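Local coordinates for protein beta-galactosidase (Geobacillus stearothermophilus, PDB 4OIF) that probably hydrolyses terminal non-reducing beta-D-galactose residues from beta-D-galactosides as a zinc-binding, trimeric enzyme of glycoside hydrolase family 42, at residues K335-P339 with G340-L344; M673-K676 with Y677-R680. All coordinates share one frame; numbering follows the deposited sequence.

Contact 1. Residues K335-P339 with G340-L344; sequences KAKRP and GMHFL
Different first torsions bring Lys337 to His342: the lysine's CG stands beside its backbone N (chi1 -71°) with the rest of its chain extended, while the histidine's CG swings opposite its own N (chi1 180°). The lysine can therefore run obliquely over the first turn of helix 341-351, its CD 3.8 Å from His342 CB, and deliver NZ to the edge of the imidazole. There NZ donates to His342 ND1 at 3.0 Å, only 5° out of the ring plane. The same ammonium also bonds Thr324 O and Ser345 OG, and His342 NE2 on the other side of the ring meets Tyr359 OH, so both members of the pair are fixed at several points. Farther back, Lys337 CG packs on Met341 CG at 3.9 Å, the two chains crossing at about a right angle.

Met341 N gives a hydrogen bond to Arg338 O at 2.9 Å, closing a turn whose backbone angles fit type II, with Pro339 and Gly340 at its corners. At Gly340, the N-cap, a CB would jam against the carbonyl of Pro339. A water also donates to Arg338 O, at 2.6 Å, and accepts from His342 N at 3.0 Å, so it stands in for a direct link between them. Arg338 itself turns away; its guanidinium, with Lys335 CE over one face, makes salt bridges to Asp533 and Asp573 of the second subunit.

Since ND1 accepts from the lysine, the ring is likely to be neutral with its proton on NE2, and the buried ammonium has at least three uncharged acceptors, ND1, Thr324 O and Ser345 OG, which would probably spread its charge.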
ATOM      1  N   LYS A 335     -15.834   9.693 -14.910  1.00  8.95           N
ATOM      2  CA  LYS A 335     -16.977   9.521 -15.786  1.00 13.50           C
ATOM      3  C   LYS A 335     -17.900  10.732 -15.670  1.00 13.39           C
ATOM      4  O   LYS A 335     -18.144  11.238 -14.569  1.00  8.85           O
ATOM      5  CB  LYS A 335     -17.720   8.235 -15.434  1.00  8.04           C
ATOM      6  CG  LYS A 335     -18.632   7.680 -16.504  1.00 10.37           C
ATOM      7  CD  LYS A 335     -19.201   6.346 -16.044  1.00  8.23           C
ATOM      8  CE  LYS A 335     -20.138   5.748 -17.054  1.00  6.74           C
ATOM      9  NZ  LYS A 335     -20.735   4.524 -16.472  1.00 13.54           N
ATOM     10  N   ALA A 336     -18.400  11.193 -16.811  1.00  5.47           N
ATOM     11  CA  ALA A 336     -19.321  12.319 -16.856  1.00  9.06           C
ATOM     12  C   ALA A 336     -20.763  11.879 -16.653  1.00 13.65           C
ATOM     13  O   ALA A 336     -21.131  10.730 -16.928  1.00  7.75           O
ATOM     14  CB  ALA A 336     -19.183  13.063 -18.180  1.00  6.26           C
ATOM     15  N   LYS A 337     -21.572  12.812 -16.157  1.00 13.59           N
ATOM     16  CA  LYS A 337     -23.007  12.622 -16.047  1.00 12.09           C
ATOM     17  C   LYS A 337     -23.629  12.270 -17.396  1.00 15.00           C
ATOM     18  O   LYS A 337     -23.331  12.901 -18.417  1.00 17.19           O
ATOM     19  CB  LYS A 337     -23.666  13.882 -15.490  1.00 10.30           C
ATOM     20  CG  LYS A 337     -23.386  14.142 -14.026  1.00 11.72           C
ATOM     21  CD  LYS A 337     -23.867  15.529 -13.623  1.00 11.31           C
ATOM     22  CE  LYS A 337     -23.994  15.651 -12.111  1.00 12.57           C
ATOM     23  NZ  LYS A 337     -24.202  17.057 -11.681  1.00 12.11           N
ATOM     24  N   ARG A 338     -24.488  11.257 -17.395  1.00  7.15           N
ATOM     25  CA  ARG A 338     -25.281  10.909 -18.571  1.00  8.60           C
ATOM     26  C   ARG A 338     -26.337  11.972 -18.798  1.00  7.36           C
ATOM     27  O   ARG A 338     -26.731  12.642 -17.852  1.00  9.76           O
ATOM     28  CB  ARG A 338     -25.937   9.536 -18.396  1.00 11.02           C
ATOM     29  CG  ARG A 338     -25.146   8.419 -19.022  1.00 14.76           C
ATOM     30  CD  ARG A 338     -23.758   8.322 -18.416  1.00  9.61           C
ATOM     31  NE  ARG A 338     -22.957   7.351 -19.142  1.00 23.57           N
ATOM     32  CZ  ARG A 338     -21.765   7.599 -19.666  1.00 13.72           C
ATOM     33  NH1 ARG A 338     -21.202   8.791 -19.524  1.00  5.24           N
ATOM     34  NH2 ARG A 338     -21.133   6.634 -20.317  1.00 19.06           N
ATOM     35  N   PRO A 339     -26.793  12.136 -20.054  1.00 12.66           N
ATOM     36  CA  PRO A 339     -27.879  13.081 -20.355  1.00  6.77           C
ATOM     37  C   PRO A 339     -29.014  12.942 -19.347  1.00  9.67           C
ATOM     38  O   PRO A 339     -29.389  11.811 -19.029  1.00 10.32           O
ATOM     39  CB  PRO A 339     -28.338  12.655 -21.749  1.00  5.25           C
ATOM     40  CG  PRO A 339     -27.099  12.070 -22.377  1.00 15.29           C
ATOM     41  CD  PRO A 339     -26.337  11.411 -21.256  1.00 10.43           C
ATOM     42  N   GLY A 340     -29.516  14.059 -18.826  1.00  5.54           N
ATOM     43  CA  GLY A 340     -30.604  14.032 -17.868  1.00  5.55           C
ATOM     44  C   GLY A 340     -30.178  13.966 -16.406  1.00 13.50           C
ATOM     45  O   GLY A 340     -30.907  14.420 -15.515  1.00  7.17           O
ATOM     46  N   MET A 341     -28.999  13.406 -16.151  1.00  9.68           N
ATOM     47  CA  MET A 341     -28.561  13.189 -14.784  1.00 13.25           C
ATOM     48  C   MET A 341     -28.216  14.509 -14.096  1.00 14.24           C
ATOM     49  O   MET A 341     -28.406  14.660 -12.879  1.00 10.25           O
ATOM     50  CB  MET A 341     -27.362  12.238 -14.754  1.00 12.83           C
ATOM     51  CG  MET A 341     -26.699  12.114 -13.393  1.00  8.17           C
ATOM     52  SD  MET A 341     -27.815  11.540 -12.099  1.00 17.76           S
ATOM     53  CE  MET A 341     -28.222   9.935 -12.725  1.00  4.29           C
ATOM     54  N   HIS A 342     -27.708  15.468 -14.866  1.00  9.65           N
ATOM     55  CA  HIS A 342     -27.377  16.750 -14.273  1.00  8.95           C
ATOM     56  C   HIS A 342     -28.645  17.460 -13.821  1.00  7.32           C
ATOM     57  O   HIS A 342     -28.736  17.949 -12.680  1.00  8.55           O
ATOM     58  CB  HIS A 342     -26.596  17.640 -15.232  1.00  8.26           C
ATOM     59  CG  HIS A 342     -26.257  18.965 -14.633  1.00 13.35           C
ATOM     60  ND1 HIS A 342     -25.586  19.081 -13.437  1.00 15.22           N
ATOM     61  CD2 HIS A 342     -26.546  20.228 -15.025  1.00 12.06           C
ATOM     62  CE1 HIS A 342     -25.448  20.358 -13.133  1.00 14.61           C
ATOM     63  NE2 HIS A 342     -26.028  21.074 -14.078  1.00 13.13           N
ATOM     64  N   PHE A 343     -29.631  17.501 -14.711  1.00  7.23           N
ATOM     65  CA  PHE A 343     -30.921  18.092 -14.368  1.00 13.64           C
ATOM     66  C   PHE A 343     -31.505  17.439 -13.092  1.00  9.91           C
ATOM     67  O   PHE A 343     -31.903  18.125 -12.119  1.00  8.46           O
ATOM     68  CB  PHE A 343     -31.905  17.972 -15.545  1.00  8.87           C
ATOM     69  CG  PHE A 343     -33.132  18.794 -15.361  1.00  8.96           C
ATOM     70  CD1 PHE A 343     -33.159  20.114 -15.762  1.00 10.33           C
ATOM     71  CD2 PHE A 343     -34.241  18.272 -14.708  1.00 13.69           C
ATOM     72  CE1 PHE A 343     -34.278  20.896 -15.538  1.00  5.72           C
ATOM     73  CE2 PHE A 343     -35.360  19.044 -14.490  1.00  6.65           C
ATOM     74  CZ  PHE A 343     -35.377  20.359 -14.905  1.00  4.56           C
ATOM     75  N   LEU A 344     -31.507  16.110 -13.100  1.00  7.54           N
ATOM     76  CA  LEU A 344     -32.031  15.299 -12.003  1.00  7.67           C
ATOM     77  C   LEU A 344     -31.364  15.618 -10.674  1.00  8.25           C
ATOM     78  O   LEU A 344     -32.050  15.905  -9.677  1.00 10.74           O
ATOM     79  CB  LEU A 344     -31.861  13.815 -12.339  1.00  6.73           C
ATOM     80  CG  LEU A 344     -32.003  12.742 -11.260  1.00  8.31           C
ATOM     81  CD1 LEU A 344     -33.364  12.774 -10.565  1.00  6.57           C
ATOM     82  CD2 LEU A 344     -31.723  11.355 -11.850  1.00  3.38           C
TER
HETATM   83  O   HOH W   1     -26.421  15.245 -17.553  1.00 20.20           O

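Contact 2. Residues M673-K676 with Y677-R680; sequences MLDK and YEVR
A type II beta turn, Asp675 to Glu678, carries the chain of the C-terminal domain from strand 671-674 into strand 679-685. Its closing bond runs from Glu678 N to Asp675 O at 3.0 Å. The Glu678 side chain, extended with CG opposite the backbone N (chi1 -175°), reaches across to the incoming strand, where OE1 takes the N-H of Asp675 at 2.7 Å nearly along the C-O axis. Leu674 CD2 lies 4.0 Å from Glu678 CD, and a water donates to both Met673 O and Glu678 OE2. Asp675 OD2 comes within 3.7 Å of Glu678 OE1, like charges that Lys650, bound to Asp675 OD1, probably eases.

At the corner, Lys676 and Tyr677 lie side by side: Lys676 CG sits over the ring centre, 3.7 Å from the centroid of Tyr677, a CH-pi contact. Tyr677 OH bonds Glu648, and an alanine here would probably leave that carboxylate without its hydroxyl partner and the lysine methylenes without the ring face. The whole is a type II turn that passes the chain from an edge strand of the three-stranded sheet into the five-stranded sheet of the C-terminal domain, the Glu678 side chain adding a second bond across the reversal.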
ATOM      1  N   MET A 673     -46.212   8.643 -16.275  1.00 18.78           N
ATOM      2  CA  MET A 673     -44.997   7.918 -16.639  1.00 18.06           C
ATOM      3  C   MET A 673     -43.786   8.836 -16.567  1.00 15.50           C
ATOM      4  O   MET A 673     -43.836   9.984 -16.994  1.00 20.23           O
ATOM      5  CB  MET A 673     -45.102   7.314 -18.040  1.00 17.22           C
ATOM      6  CG  MET A 673     -46.050   6.122 -18.162  1.00 28.38           C
ATOM      7  SD  MET A 673     -45.732   4.752 -17.019  1.00 45.32           S
ATOM      8  CE  MET A 673     -44.000   4.421 -17.324  1.00  5.51           C
ATOM      9  N   LEU A 674     -42.699   8.323 -16.008  1.00 23.66           N
ATOM     10  CA  LEU A 674     -41.440   9.053 -15.947  1.00 10.20           C
ATOM     11  C   LEU A 674     -40.427   8.348 -16.829  1.00 15.01           C
ATOM     12  O   LEU A 674     -40.186   7.149 -16.670  1.00 17.14           O
ATOM     13  CB  LEU A 674     -40.930   9.141 -14.505  1.00 15.24           C
ATOM     14  CG  LEU A 674     -41.857   9.803 -13.468  1.00 13.83           C
ATOM     15  CD1 LEU A 674     -41.316   9.649 -12.052  1.00 12.49           C
ATOM     16  CD2 LEU A 674     -42.036  11.262 -13.782  1.00 12.53           C
ATOM     17  N   ASP A 675     -39.850   9.075 -17.781  1.00 14.18           N
ATOM     18  CA  ASP A 675     -38.721   8.538 -18.530  1.00 16.07           C
ATOM     19  C   ASP A 675     -37.533   8.459 -17.595  1.00 19.92           C
ATOM     20  O   ASP A 675     -37.558   9.040 -16.499  1.00 16.04           O
ATOM     21  CB  ASP A 675     -38.385   9.408 -19.744  1.00 15.85           C
ATOM     22  CG  ASP A 675     -39.553   9.553 -20.699  1.00 31.25           C
ATOM     23  OD1 ASP A 675     -40.141   8.520 -21.096  1.00 29.66           O
ATOM     24  OD2 ASP A 675     -39.887  10.705 -21.044  1.00 40.21           O
ATOM     25  N   LYS A 676     -36.495   7.749 -18.027  1.00 21.08           N
ATOM     26  CA  LYS A 676     -35.230   7.706 -17.296  1.00 16.47           C
ATOM     27  C   LYS A 676     -34.804   9.108 -16.843  1.00 14.92           C
ATOM     28  O   LYS A 676     -34.809  10.069 -17.631  1.00 15.05           O
ATOM     29  CB  LYS A 676     -34.130   7.074 -18.161  1.00 18.62           C
ATOM     30  CG  LYS A 676     -32.778   6.957 -17.467  1.00 13.12           C
ATOM     31  CD  LYS A 676     -31.618   7.089 -18.440  1.00 14.46           C
ATOM     32  CE  LYS A 676     -31.652   6.026 -19.508  1.00 16.72           C
ATOM     33  NZ  LYS A 676     -30.689   6.309 -20.606  1.00 22.71           N
ATOM     34  N   TYR A 677     -34.491   9.213 -15.554  1.00 12.35           N
ATOM     35  CA  TYR A 677     -33.922  10.422 -14.945  1.00 16.95           C
ATOM     36  C   TYR A 677     -34.877  11.610 -14.951  1.00 16.86           C
ATOM     37  O   TYR A 677     -34.488  12.726 -14.606  1.00 12.81           O
ATOM     38  CB  TYR A 677     -32.616  10.823 -15.640  1.00  9.51           C
ATOM     39  CG  TYR A 677     -31.496   9.823 -15.467  1.00 12.31           C
ATOM     40  CD1 TYR A 677     -31.535   8.868 -14.457  1.00  9.13           C
ATOM     41  CD2 TYR A 677     -30.401   9.838 -16.310  1.00  7.19           C
ATOM     42  CE1 TYR A 677     -30.510   7.951 -14.301  1.00  8.54           C
ATOM     43  CE2 TYR A 677     -29.374   8.934 -16.167  1.00  8.45           C
ATOM     44  CZ  TYR A 677     -29.427   7.991 -15.166  1.00 13.54           C
ATOM     45  OH  TYR A 677     -28.386   7.094 -15.037  1.00 13.39           O
ATOM     46  N   GLU A 678     -36.128  11.374 -15.320  1.00 15.61           N
ATOM     47  CA  GLU A 678     -37.069  12.469 -15.390  1.00  7.68           C
ATOM     48  C   GLU A 678     -37.463  12.933 -14.010  1.00 12.15           C
ATOM     49  O   GLU A 678     -37.653  12.127 -13.101  1.00 16.57           O
ATOM     50  CB  GLU A 678     -38.322  12.080 -16.164  1.00 15.15           C
ATOM     51  CG  GLU A 678     -39.259  13.256 -16.353  1.00 21.19           C
ATOM     52  CD  GLU A 678     -40.491  12.880 -17.106  1.00 20.32           C
ATOM     53  OE1 GLU A 678     -40.560  11.724 -17.583  1.00 22.80           O
ATOM     54  OE2 GLU A 678     -41.387  13.738 -17.215  1.00 18.32           O
ATOM     55  N   VAL A 679     -37.568  14.245 -13.858  1.00 14.53           N
ATOM     56  CA  VAL A 679     -38.064  14.824 -12.633  1.00 13.38           C
ATOM     57  C   VAL A 679     -39.371  15.523 -12.933  1.00 18.23           C
ATOM     58  O   VAL A 679     -39.564  16.104 -13.987  1.00 19.17           O
ATOM     59  CB  VAL A 679     -37.074  15.834 -12.007  1.00 15.04           C
ATOM     60  CG1 VAL A 679     -37.596  16.328 -10.661  1.00 10.06           C
ATOM     61  CG2 VAL A 679     -35.688  15.214 -11.850  1.00  8.16           C
ATOM     62  N   ARG A 680     -40.283  15.443 -11.991  1.00 21.15           N
ATOM     63  CA  ARG A 680     -41.504  16.188 -12.063  1.00 20.50           C
ATOM     64  C   ARG A 680     -41.511  17.137 -10.882  1.00 16.14           C
ATOM     65  O   ARG A 680     -41.325  16.715  -9.752  1.00 15.08           O
ATOM     66  CB  ARG A 680     -42.693  15.244 -12.020  1.00 15.06           C
ATOM     67  CG  ARG A 680     -43.704  15.529 -13.068  1.00 21.24           C
ATOM     68  CD  ARG A 680     -43.224  15.198 -14.472  1.00 14.00           C
ATOM     69  NE  ARG A 680     -44.384  15.268 -15.354  1.00 32.84           N
ATOM     70  CZ  ARG A 680     -44.840  16.404 -15.856  1.00 35.94           C
ATOM     71  NH1 ARG A 680     -44.191  17.535 -15.606  1.00 56.86           N
ATOM     72  NH2 ARG A 680     -45.916  16.415 -16.624  1.00 44.68           N
TER
HETATM   73  O   HOH W   2     -43.639  12.480 -16.935  1.00 25.73           O

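The two contacts belong to different domains but meet each other: Met341 CE reaches Tyr677 CZ at 3.3 Å, and Leu344 packs on both Tyr677 and Val679, so helix 341-351 of the barrel region rests against the turn of the C-terminal domain. Contact 1 is mostly buried and lies at a helix start, where a lysine-histidine bond accompanies the backbone turn; its Arg338 also faces the second subunit. Contact 2 is more exposed, joins two strands, and relies on a carboxylate gripping a backbone N-H and on a CH-pi contact; no other chain of the assembly touches it. Both reverse the chain through a carbonyl bonded to the N-H three residues on.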